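Local coordinates for putative Acetyltransferase (Lactobacillus plantarum WCFS1, PDB 3EFA), which probably transfers the acetyl group of acetyl-CoA to an amine, as in other GNAT N-acetyltransferases, at residues P55-T60 against C78-Y83; A16-L21 against Y48-L53; M4-S9 against R90-A95; A20-V25 against F74-T79. All blocks are in the same frame, centred on the assembly; numbering follows the deposited sequence.

All four contacts are made around one mixed sheet. Interaction 1 joins two neighbouring strands near the end of a hairpin and is the most polar, with backbone, hydroxyl and arginine bonds in a partly buried setting. Interactions 2 and 4 are buried and share helix 12-29, which crosses the sheet at a steep angle: in interaction 2 it rests on strand 48-52 through alanines and tyrosines, in interaction 4 on strand 71-79 through a cysteine and two arginines. Interaction 3 lies on the other face, where helix 88-102 meets the edge strand 5-9 by apolar side chains nearer the surface. Interactions 1 and 4 meet at Cys78 and Thr79.

Interaction 1: residues P55-T60 against C78-Y83; sequences PDLPIT and CTRKAY. With FMT (formic acid), chain C.
Two flat groups of segment 78-83, the Arg80 guanidinium and the Tyr83 ring, each carry an aliphatic carbon from segment 55-60 over one face. Above the centre of the guanidinium sits Leu57 CD1, 3.9 Å from Arg80 CZ. At the edge of the same group, nearly in its plane, lies the backbone oxygen of Pro58, gripped side-on: Arg80 NE reaches Pro58 O at 3.1 Å and Arg80 NH2 reaches it at 2.9 Å. With both nitrogens on one oxygen, the guanidinium is fixed in rotation. Its chain starts with CG anti to the backbone N (chi1 -167°) and bends at chi3 to bring the group back to the neighbouring strand. Over the Tyr83 ring, Ile59 CG2 makes a CH-pi contact 3.9 Å from the centroid, only 10° off the normal. The other branch of Leu57, CD2, comes obliquely to within 3.5 Å of Tyr83 OH, so Leu57 touches both flat groups.

Behind them Arg80 N donates to Ile59 O at 2.7 Å. Thr60 and Thr79 form an antiparallel non-hydrogen-bonded pair whose OG1 atoms are hydrogen-bonded at 2.7 Å. Formic acid, probably from the crystallisation liquor, lies near Thr79 OG1 and binds Gly85 N in the loop after strand 71-79 and Gly89 N at the start of helix 88-102, the region that, in GNAT enzymes, binds the pyrophosphate of acetyl-CoA, and probably does so here.

Interaction 2: residues A16-L21 against Y48-L53; sequences AAAYAL and YAVLYL
Tyr19 and Tyr48 meet where helix 12-29 lies across the sheet, a helix-on-sheet layer of the GNAT fold, with the axes of helix 16-21 and strand 48-52 8.6 Å apart and at 80° to each other. The rings form an offset edge-to-face pair, the edge of Tyr19 toward the face of Tyr48, with centroids 5.8 Å apart. In both tyrosines CG stands anti to the carbonyl carbon, and for Tyr48 (chi1 -53°) this sends the ring out from the strand, alongside the helix. Tyr19 OH donates a weak bond to Tyr48 OH at 3.3 Å, whereas the stronger partner of Tyr48 OH is Asp42 OD1. Ala18 nestles at the root of the Tyr48 side chain, its CB 3.9 Å from Tyr48 CB. A leucine in place of Tyr48 would probably leave Asp42 without this hydroxyl partner and the Tyr19 edge without an aromatic face.

Small residues on the helix let the strand come close. Beyond Tyr48, Val50 turns CG1 toward Ala17 and CG2 toward Ala18, and Tyr52, whose hydroxyl is bonded to Asn14, bends its end over the same helix turn. There Ala17 CB lies 4.1 Å from Val50 CG1 and 3.5 Å from Tyr52 OH.

Interaction 3: residues M4-S9 against R90-A95; sequences MKIIFS and RQLLTA. With FMT (formic acid), chain E.
Ile6 reaches from strand 5-9 to Leu92 and Ala95 of helix 88-102 and makes the largest single share of this contact. Its CB stands 3.9 Å from the carbon of a formic acid molecule, which also accepts a nearly straight hydrogen bond (162°) from Ile6 N to its O2 at 3.1 Å. From CB the side chain forks. CG2, anti to the backbone N, crosses toward the helix and meets Leu92 CD1 at 4.0 Å. CG1, anti to the carbonyl carbon (chi1 -66°), runs past the formic acid, and the extended second torsion then carries CD1 onward to Ala95 CB at 3.9 Å. The two ends of the fork thus touch residues about one helical turn apart.

Phe8, two residues further along the same side of the strand, extends the apolar surface. Its CZ approaches the backbone of Ala95, 3.8 Å from Ala95 O, and lies 4.3 Å from Ala95 CB; the ring itself stacks with Trp99 further along the helix. At the other end the selenomethionine at Met4 brings its CE within 4.3 Å of Gln91 NE2, a loose contact toward solvent.

No hydrogen bond joins the two segments. Lys5, Ile7 and Ser9 pair through their backbones with strand 48-52, whereas Ile6 N is turned to the outer edge, where the formic acid takes it. Here one of the two outermost strands of the sheet is packed under helix 88-102, on the face opposite helix 12-29, in the alpha/beta layering of the GNAT fold.

Interaction 4: residues A20-V25 against F74-T79; sequences ALRQAV and FGRVCT. With FMT (formic acid), chain C.
The Arg22 guanidinium, gripped by two acids through NE to Glu37 OE2 and NH1 to Asp42 OD1, lies against the side chain of Arg76. One face takes the aliphatic part of Arg76: Arg76 CB is 3.7 Å from Arg22 NE, and Arg76 CG sits above the plane toward its rim. The bend of Arg76 at chi2 (-56°) then turns its own guanidinium almost perpendicular, the planes at 88°. Arg22 NH2 and Arg76 NE come within 3.7 Å, while Arg76 NH2 finds a partner in Glu37 O. An alanine in place of Arg22 is likely to take from Glu37 and Asp42 their salt-bridge partner and to uncover the methylenes of Arg76.

Beside the arginine pair the contact becomes apolar. Cys78 SG, placed between the backbone N and the carbonyl carbon (chi1 68°), points into helix 20-25, 4.0 Å from Arg22 CG and 4.2 Å from Leu21 CB. Val25 CG1 meets Cys78 CB at 4.1 Å, and its CG2 approaches Thr79 O.

With no hydrogen bond between the segments, helix and strand are joined here by van der Waals contact, and the nearness of two arginines is probably offset by the surrounding acids.

Interaction 1: residues P55-T60 against C78-Y83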
# COMPACT_ATOMS: atom_id res chain seq x y z
N PRO A 55 1.35 18.40 32.87
CA PRO A 55 0.30 17.41 33.11
C PRO A 55 -1.07 17.90 32.66
O PRO A 55 -1.97 17.09 32.39
CB PRO A 55 0.32 17.24 34.64
CG PRO A 55 1.71 17.66 35.05
CD PRO A 55 2.11 18.74 34.09
N ASP A 56 -1.24 19.22 32.58
CA ASP A 56 -2.49 19.78 32.07
C ASP A 56 -2.36 20.34 30.65
O ASP A 56 -3.21 21.13 30.20
CB ASP A 56 -3.08 20.84 33.03
CG ASP A 56 -2.15 22.04 33.27
OD1 ASP A 56 -0.98 22.02 32.82
OD2 ASP A 56 -2.60 23.00 33.93
N LEU A 57 -1.31 19.95 29.93
CA LEU A 57 -1.04 20.52 28.62
C LEU A 57 -0.55 19.51 27.56
O LEU A 57 0.64 19.50 27.20
CB LEU A 57 -0.06 21.69 28.75
CG LEU A 57 0.19 22.55 27.51
CD1 LEU A 57 -1.11 23.12 26.97
CD2 LEU A 57 1.18 23.66 27.84
N PRO A 58 -1.47 18.68 27.04
CA PRO A 58 -1.08 17.82 25.91
C PRO A 58 -0.91 18.68 24.66
O PRO A 58 -1.72 19.60 24.48
CB PRO A 58 -2.28 16.88 25.76
CG PRO A 58 -3.45 17.62 26.31
CD PRO A 58 -2.91 18.60 27.35
N ILE A 59 0.09 18.42 23.82
CA ILE A 59 0.33 19.26 22.63
C ILE A 59 0.42 18.53 21.28
O ILE A 59 0.21 19.15 20.22
CB ILE A 59 1.57 20.18 22.79
CG1 ILE A 59 2.86 19.37 22.88
CG2 ILE A 59 1.43 21.11 23.99
CD1 ILE A 59 4.12 20.20 22.61
N THR A 60 0.72 17.24 21.29
CA THR A 60 0.75 16.49 20.04
C THR A 60 0.36 15.02 20.31
O THR A 60 0.54 14.54 21.44
CB THR A 60 2.13 16.66 19.30
OG1 THR A 60 2.04 16.14 17.96
CG2 THR A 60 3.27 15.96 20.06
N CYS A 78 -1.64 14.69 14.81
CA CYS A 78 -1.89 16.14 14.86
C CYS A 78 -1.24 16.86 16.05
O CYS A 78 -0.87 16.23 17.06
CB CYS A 78 -3.40 16.44 14.79
SG CYS A 78 -4.42 15.94 16.23
N THR A 79 -1.11 18.18 15.93
CA THR A 79 -0.42 19.00 16.91
C THR A 79 -1.22 20.26 17.23
O THR A 79 -1.75 20.90 16.32
CB THR A 79 0.98 19.42 16.39
OG1 THR A 79 1.81 18.26 16.23
CG2 THR A 79 1.67 20.41 17.34
N ARG A 80 -1.30 20.61 18.51
CA ARG A 80 -1.98 21.84 18.93
C ARG A 80 -1.41 23.04 18.16
O ARG A 80 -0.18 23.16 17.98
CB ARG A 80 -1.83 22.06 20.45
CG ARG A 80 -2.75 23.14 21.02
CD ARG A 80 -2.51 23.42 22.51
NE ARG A 80 -2.87 22.31 23.38
CZ ARG A 80 -3.84 22.32 24.29
NH1 ARG A 80 -4.60 23.39 24.48
NH2 ARG A 80 -4.06 21.24 25.04
N LYS A 81 -2.30 23.92 17.71
CA LYS A 81 -1.94 24.98 16.77
C LYS A 81 -0.79 25.88 17.22
O LYS A 81 0.12 26.17 16.44
CB LYS A 81 -3.16 25.83 16.41
CG LYS A 81 -2.99 26.56 15.08
CD LYS A 81 -3.93 27.74 14.95
CE LYS A 81 -3.66 28.50 13.66
NZ LYS A 81 -4.39 29.79 13.61
N ALA A 82 -0.82 26.33 18.46
CA ALA A 82 0.22 27.25 18.92
C ALA A 82 1.61 26.60 18.98
O ALA A 82 2.62 27.31 19.09
CB ALA A 82 -0.17 27.86 20.27
N TYR A 83 1.69 25.28 18.89
CA TYR A 83 2.96 24.57 19.10
C TYR A 83 3.50 23.90 17.84
O TYR A 83 4.47 23.14 17.90
CB TYR A 83 2.82 23.54 20.23
CG TYR A 83 2.53 24.18 21.56
CD1 TYR A 83 3.55 24.50 22.44
CD2 TYR A 83 1.22 24.48 21.94
CE1 TYR A 83 3.29 25.09 23.67
CE2 TYR A 83 0.95 25.07 23.16
CZ TYR A 83 1.99 25.38 24.02
OH TYR A 83 1.72 25.97 25.24
C FMT C . 4.31 19.50 14.28
O1 FMT C . 4.79 19.24 15.39
O2 FMT C . 4.24 20.63 13.80

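Interaction 2: residues A16-L21 against Y48-L53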
# COMPACT_ATOMS: atom_id res chain seq x y z
N ALA A 16 -8.77 10.93 26.58
CA ALA A 16 -9.41 12.23 26.55
C ALA A 16 -8.52 13.28 25.90
O ALA A 16 -8.97 14.06 25.06
CB ALA A 16 -9.83 12.67 27.99
N ALA A 17 -7.26 13.31 26.31
CA ALA A 17 -6.28 14.21 25.73
C ALA A 17 -6.21 14.07 24.19
O ALA A 17 -6.21 15.07 23.45
CB ALA A 17 -4.89 13.95 26.35
N ALA A 18 -6.17 12.82 23.71
CA ALA A 18 -6.08 12.53 22.28
C ALA A 18 -7.35 12.99 21.54
O ALA A 18 -7.25 13.57 20.46
CB ALA A 18 -5.83 11.07 22.05
N TYR A 19 -8.53 12.74 22.11
CA TYR A 19 -9.78 13.17 21.48
C TYR A 19 -9.88 14.71 21.41
O TYR A 19 -10.37 15.27 20.43
CB TYR A 19 -11.02 12.61 22.21
CG TYR A 19 -11.25 11.11 22.10
CD1 TYR A 19 -10.28 10.27 21.59
CD2 TYR A 19 -12.43 10.54 22.56
CE1 TYR A 19 -10.49 8.90 21.51
CE2 TYR A 19 -12.65 9.17 22.48
CZ TYR A 19 -11.67 8.35 21.96
OH TYR A 19 -11.87 6.98 21.87
N ALA A 20 -9.43 15.38 22.47
CA ALA A 20 -9.52 16.83 22.54
C ALA A 20 -8.66 17.49 21.47
O ALA A 20 -9.11 18.43 20.81
CB ALA A 20 -9.14 17.37 23.97
N LEU A 21 -7.44 16.98 21.28
CA LEU A 21 -6.58 17.47 20.20
C LEU A 21 -7.22 17.25 18.82
O LEU A 21 -7.29 18.19 18.01
CB LEU A 21 -5.17 16.85 20.27
CG LEU A 21 -4.31 17.29 21.48
CD1 LEU A 21 -2.95 16.58 21.55
CD2 LEU A 21 -4.10 18.80 21.49
N TYR A 48 -3.36 5.23 22.60
CA TYR A 48 -2.94 6.48 21.94
C TYR A 48 -1.60 6.95 22.48
O TYR A 48 -1.26 6.68 23.63
CB TYR A 48 -4.02 7.57 22.09
CG TYR A 48 -5.40 7.11 21.64
CD1 TYR A 48 -5.88 7.41 20.36
CD2 TYR A 48 -6.21 6.33 22.48
CE1 TYR A 48 -7.14 6.97 19.94
CE2 TYR A 48 -7.47 5.89 22.06
CZ TYR A 48 -7.93 6.21 20.78
OH TYR A 48 -9.17 5.78 20.33
N ALA A 49 -0.82 7.64 21.65
CA ALA A 49 0.43 8.26 22.09
C ALA A 49 0.23 9.76 22.26
O ALA A 49 -0.19 10.43 21.31
CB ALA A 49 1.58 7.97 21.07
N VAL A 50 0.53 10.29 23.45
CA VAL A 50 0.37 11.72 23.73
C VAL A 50 1.62 12.36 24.36
O VAL A 50 2.16 11.82 25.34
CB VAL A 50 -0.88 12.00 24.65
CG1 VAL A 50 -1.06 13.50 24.92
CG2 VAL A 50 -2.14 11.42 24.04
N LEU A 51 2.07 13.49 23.81
CA LEU A 51 3.18 14.27 24.38
C LEU A 51 2.68 15.49 25.19
O LEU A 51 1.94 16.33 24.69
CB LEU A 51 4.18 14.71 23.29
CG LEU A 51 5.54 15.34 23.71
CD1 LEU A 51 6.66 15.09 22.67
CD2 LEU A 51 5.46 16.85 24.07
N TYR A 52 3.09 15.55 26.46
CA TYR A 52 2.67 16.61 27.39
C TYR A 52 3.85 17.55 27.77
O TYR A 52 4.95 17.09 28.12
CB TYR A 52 2.16 15.99 28.69
CG TYR A 52 0.95 15.07 28.57
CD1 TYR A 52 -0.34 15.53 28.86
CD2 TYR A 52 1.10 13.72 28.21
CE1 TYR A 52 -1.45 14.69 28.77
CE2 TYR A 52 -0.01 12.87 28.12
CZ TYR A 52 -1.28 13.36 28.40
OH TYR A 52 -2.39 12.53 28.32
N LEU A 53 3.63 18.86 27.70
CA LEU A 53 4.64 19.78 28.24
C LEU A 53 4.46 19.86 29.75
O LEU A 53 5.42 19.86 30.51
CB LEU A 53 4.51 21.18 27.64
CG LEU A 53 5.00 21.34 26.21
CD1 LEU A 53 5.15 22.82 25.90
CD2 LEU A 53 6.32 20.62 26.02

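Interaction 3: residues M4-S9 against R90-A95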
# COMPACT_ATOMS: atom_id res chain seq x y z
N MSE A 4 9.01 17.65 30.17
CA MSE A 4 8.16 17.15 29.10
C MSE A 4 7.94 15.65 29.30
O MSE A 4 8.87 14.92 29.67
CB MSE A 4 8.84 17.42 27.75
CG MSE A 4 8.15 16.79 26.53
SE MSE A 4 8.78 15.01 26.01
CE MSE A 4 10.57 15.50 25.44
N LYS A 5 6.71 15.17 29.07
CA LYS A 5 6.42 13.75 29.24
C LYS A 5 5.63 13.12 28.08
O LYS A 5 4.76 13.76 27.49
CB LYS A 5 5.66 13.54 30.55
CG LYS A 5 5.63 12.10 31.02
CD LYS A 5 4.77 11.97 32.27
CE LYS A 5 4.90 10.59 32.91
NZ LYS A 5 3.88 10.40 33.99
N ILE A 6 5.93 11.86 27.78
CA ILE A 6 5.22 11.11 26.74
C ILE A 6 4.51 9.87 27.32
O ILE A 6 5.11 9.11 28.07
CB ILE A 6 6.19 10.65 25.62
CG1 ILE A 6 6.74 11.87 24.86
CG2 ILE A 6 5.50 9.67 24.66
CD1 ILE A 6 7.98 11.55 23.97
N ILE A 7 3.25 9.66 26.94
CA ILE A 7 2.44 8.56 27.47
C ILE A 7 1.80 7.69 26.38
O ILE A 7 1.17 8.20 25.46
CB ILE A 7 1.34 9.10 28.45
CG1 ILE A 7 1.99 9.74 29.68
CG2 ILE A 7 0.35 7.98 28.88
CD1 ILE A 7 1.01 10.24 30.70
N PHE A 8 1.96 6.38 26.51
CA PHE A 8 1.34 5.40 25.61
C PHE A 8 0.34 4.55 26.40
O PHE A 8 0.75 3.75 27.22
CB PHE A 8 2.40 4.43 25.03
CG PHE A 8 3.45 5.09 24.17
CD1 PHE A 8 3.20 5.35 22.82
CD2 PHE A 8 4.71 5.39 24.69
CE1 PHE A 8 4.19 5.95 22.02
CE2 PHE A 8 5.70 5.98 23.90
CZ PHE A 8 5.44 6.27 22.56
N SER A 9 -0.96 4.70 26.13
CA SER A 9 -1.96 3.93 26.89
C SER A 9 -3.41 4.17 26.47
O SER A 9 -3.71 5.13 25.75
CB SER A 9 -1.82 4.20 28.41
OG SER A 9 -2.54 5.36 28.81
N ARG A 90 7.75 15.26 15.47
CA ARG A 90 8.89 14.42 15.10
C ARG A 90 9.45 13.67 16.30
O ARG A 90 9.83 12.49 16.19
CB ARG A 90 9.98 15.29 14.43
CG ARG A 90 10.97 14.52 13.55
CD ARG A 90 11.82 15.46 12.67
NE ARG A 90 12.38 16.57 13.44
CZ ARG A 90 12.16 17.85 13.18
NH1 ARG A 90 11.42 18.20 12.13
NH2 ARG A 90 12.69 18.79 13.96
N GLN A 91 9.51 14.36 17.45
CA GLN A 91 9.92 13.77 18.72
C GLN A 91 8.97 12.63 19.15
O GLN A 91 9.43 11.56 19.58
CB GLN A 91 9.94 14.85 19.80
CG GLN A 91 10.77 14.53 21.05
CD GLN A 91 12.10 15.28 21.09
OE1 GLN A 91 12.32 16.23 20.33
NE2 GLN A 91 13.00 14.86 21.99
N LEU A 92 7.67 12.86 19.04
CA LEU A 92 6.67 11.84 19.36
C LEU A 92 6.84 10.59 18.50
O LEU A 92 6.85 9.45 19.02
CB LEU A 92 5.24 12.39 19.21
CG LEU A 92 4.09 11.45 19.64
CD1 LEU A 92 4.31 10.87 21.05
CD2 LEU A 92 2.72 12.11 19.55
N LEU A 93 6.97 10.79 17.19
CA LEU A 93 7.10 9.69 16.25
C LEU A 93 8.35 8.85 16.52
O LEU A 93 8.29 7.61 16.53
CB LEU A 93 7.10 10.20 14.81
CG LEU A 93 7.28 9.13 13.72
CD1 LEU A 93 6.11 8.12 13.74
CD2 LEU A 93 7.45 9.77 12.33
N THR A 94 9.49 9.52 16.73
CA THR A 94 10.73 8.83 17.10
C THR A 94 10.53 7.97 18.35
O THR A 94 11.04 6.85 18.42
CB THR A 94 11.91 9.82 17.32
OG1 THR A 94 12.20 10.52 16.10
CG2 THR A 94 13.17 9.09 17.78
N ALA A 95 9.76 8.47 19.32
CA ALA A 95 9.46 7.64 20.50
C ALA A 95 8.48 6.48 20.21
O ALA A 95 8.62 5.39 20.75
CB ALA A 95 8.98 8.50 21.68
C FMT E . 9.04 11.24 28.20
O1 FMT E . 10.20 11.21 27.77
O2 FMT E . 8.46 10.31 28.76

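Interaction 4: residues A20-V25 against F74-T79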
# COMPACT_ATOMS: atom_id res chain seq x y z
N ALA A 20 -9.43 15.38 22.47
CA ALA A 20 -9.52 16.83 22.54
C ALA A 20 -8.66 17.49 21.47
O ALA A 20 -9.11 18.43 20.81
CB ALA A 20 -9.14 17.37 23.97
N LEU A 21 -7.44 16.98 21.28
CA LEU A 21 -6.58 17.47 20.20
C LEU A 21 -7.22 17.25 18.82
O LEU A 21 -7.29 18.19 18.01
CB LEU A 21 -5.17 16.85 20.27
CG LEU A 21 -4.31 17.29 21.48
CD1 LEU A 21 -2.95 16.58 21.55
CD2 LEU A 21 -4.10 18.80 21.49
N ARG A 22 -7.73 16.05 18.56
CA ARG A 22 -8.33 15.72 17.26
C ARG A 22 -9.62 16.52 16.98
O ARG A 22 -9.86 16.95 15.84
CB ARG A 22 -8.55 14.21 17.10
CG ARG A 22 -7.26 13.33 17.25
CD ARG A 22 -7.59 11.85 17.54
NE ARG A 22 -8.60 11.32 16.62
CZ ARG A 22 -9.23 10.14 16.76
NH1 ARG A 22 -8.96 9.33 17.79
NH2 ARG A 22 -10.13 9.77 15.86
N GLN A 23 -10.43 16.74 18.01
CA GLN A 23 -11.66 17.53 17.85
C GLN A 23 -11.32 18.98 17.47
O GLN A 23 -11.95 19.57 16.59
CB GLN A 23 -12.52 17.49 19.14
CG GLN A 23 -13.67 18.53 19.24
CD GLN A 23 -14.90 18.19 18.38
OE1 GLN A 23 -15.14 17.03 18.03
NE2 GLN A 23 -15.67 19.22 18.03
N ALA A 24 -10.29 19.53 18.10
CA ALA A 24 -9.93 20.92 17.85
C ALA A 24 -9.36 21.12 16.44
O ALA A 24 -9.73 22.08 15.76
CB ALA A 24 -8.96 21.44 18.91
N VAL A 25 -8.48 20.20 16.02
CA VAL A 25 -7.75 20.32 14.75
C VAL A 25 -8.52 19.84 13.51
O VAL A 25 -8.71 20.59 12.55
CB VAL A 25 -6.37 19.58 14.80
CG1 VAL A 25 -5.70 19.58 13.44
CG2 VAL A 25 -5.45 20.22 15.84
N PHE A 74 0.84 4.14 12.22
CA PHE A 74 0.64 5.30 13.09
C PHE A 74 -0.39 6.25 12.44
O PHE A 74 -0.14 6.76 11.34
CB PHE A 74 1.95 6.06 13.29
CG PHE A 74 3.11 5.20 13.75
CD1 PHE A 74 3.20 4.78 15.08
CD2 PHE A 74 4.12 4.84 12.85
CE1 PHE A 74 4.28 4.00 15.51
CE2 PHE A 74 5.20 4.06 13.27
CZ PHE A 74 5.28 3.63 14.59
N GLY A 75 -1.53 6.48 13.09
CA GLY A 75 -2.57 7.33 12.52
C GLY A 75 -3.10 8.48 13.38
O GLY A 75 -2.58 8.75 14.49
N ARG A 76 -4.14 9.15 12.87
CA ARG A 76 -4.75 10.33 13.50
C ARG A 76 -3.71 11.29 14.14
O ARG A 76 -3.80 11.65 15.34
CB ARG A 76 -5.86 9.92 14.49
CG ARG A 76 -6.97 9.05 13.86
CD ARG A 76 -7.61 9.74 12.64
NE ARG A 76 -8.98 9.30 12.33
CZ ARG A 76 -9.32 8.38 11.42
NH1 ARG A 76 -8.39 7.72 10.72
NH2 ARG A 76 -10.60 8.09 11.22
N VAL A 77 -2.76 11.71 13.30
CA VAL A 77 -1.59 12.50 13.69
C VAL A 77 -1.87 14.01 13.68
O VAL A 77 -2.29 14.56 12.67
CB VAL A 77 -0.44 12.24 12.69
CG1 VAL A 77 0.87 12.87 13.17
CG2 VAL A 77 -0.29 10.72 12.44
N CYS A 78 -1.64 14.69 14.81
CA CYS A 78 -1.89 16.14 14.86
C CYS A 78 -1.24 16.86 16.05
O CYS A 78 -0.87 16.23 17.06
CB CYS A 78 -3.40 16.44 14.79
SG CYS A 78 -4.42 15.94 16.23
N THR A 79 -1.11 18.18 15.93
CA THR A 79 -0.42 19.00 16.91
C THR A 79 -1.22 20.26 17.23
O THR A 79 -1.75 20.90 16.32
CB THR A 79 0.98 19.42 16.39
OG1 THR A 79 1.81 18.26 16.23
CG2 THR A 79 1.67 20.41 17.34
C FMT C . 4.31 19.50 14.28
O1 FMT C . 4.79 19.24 15.39
O2 FMT C . 4.24 20.63 13.80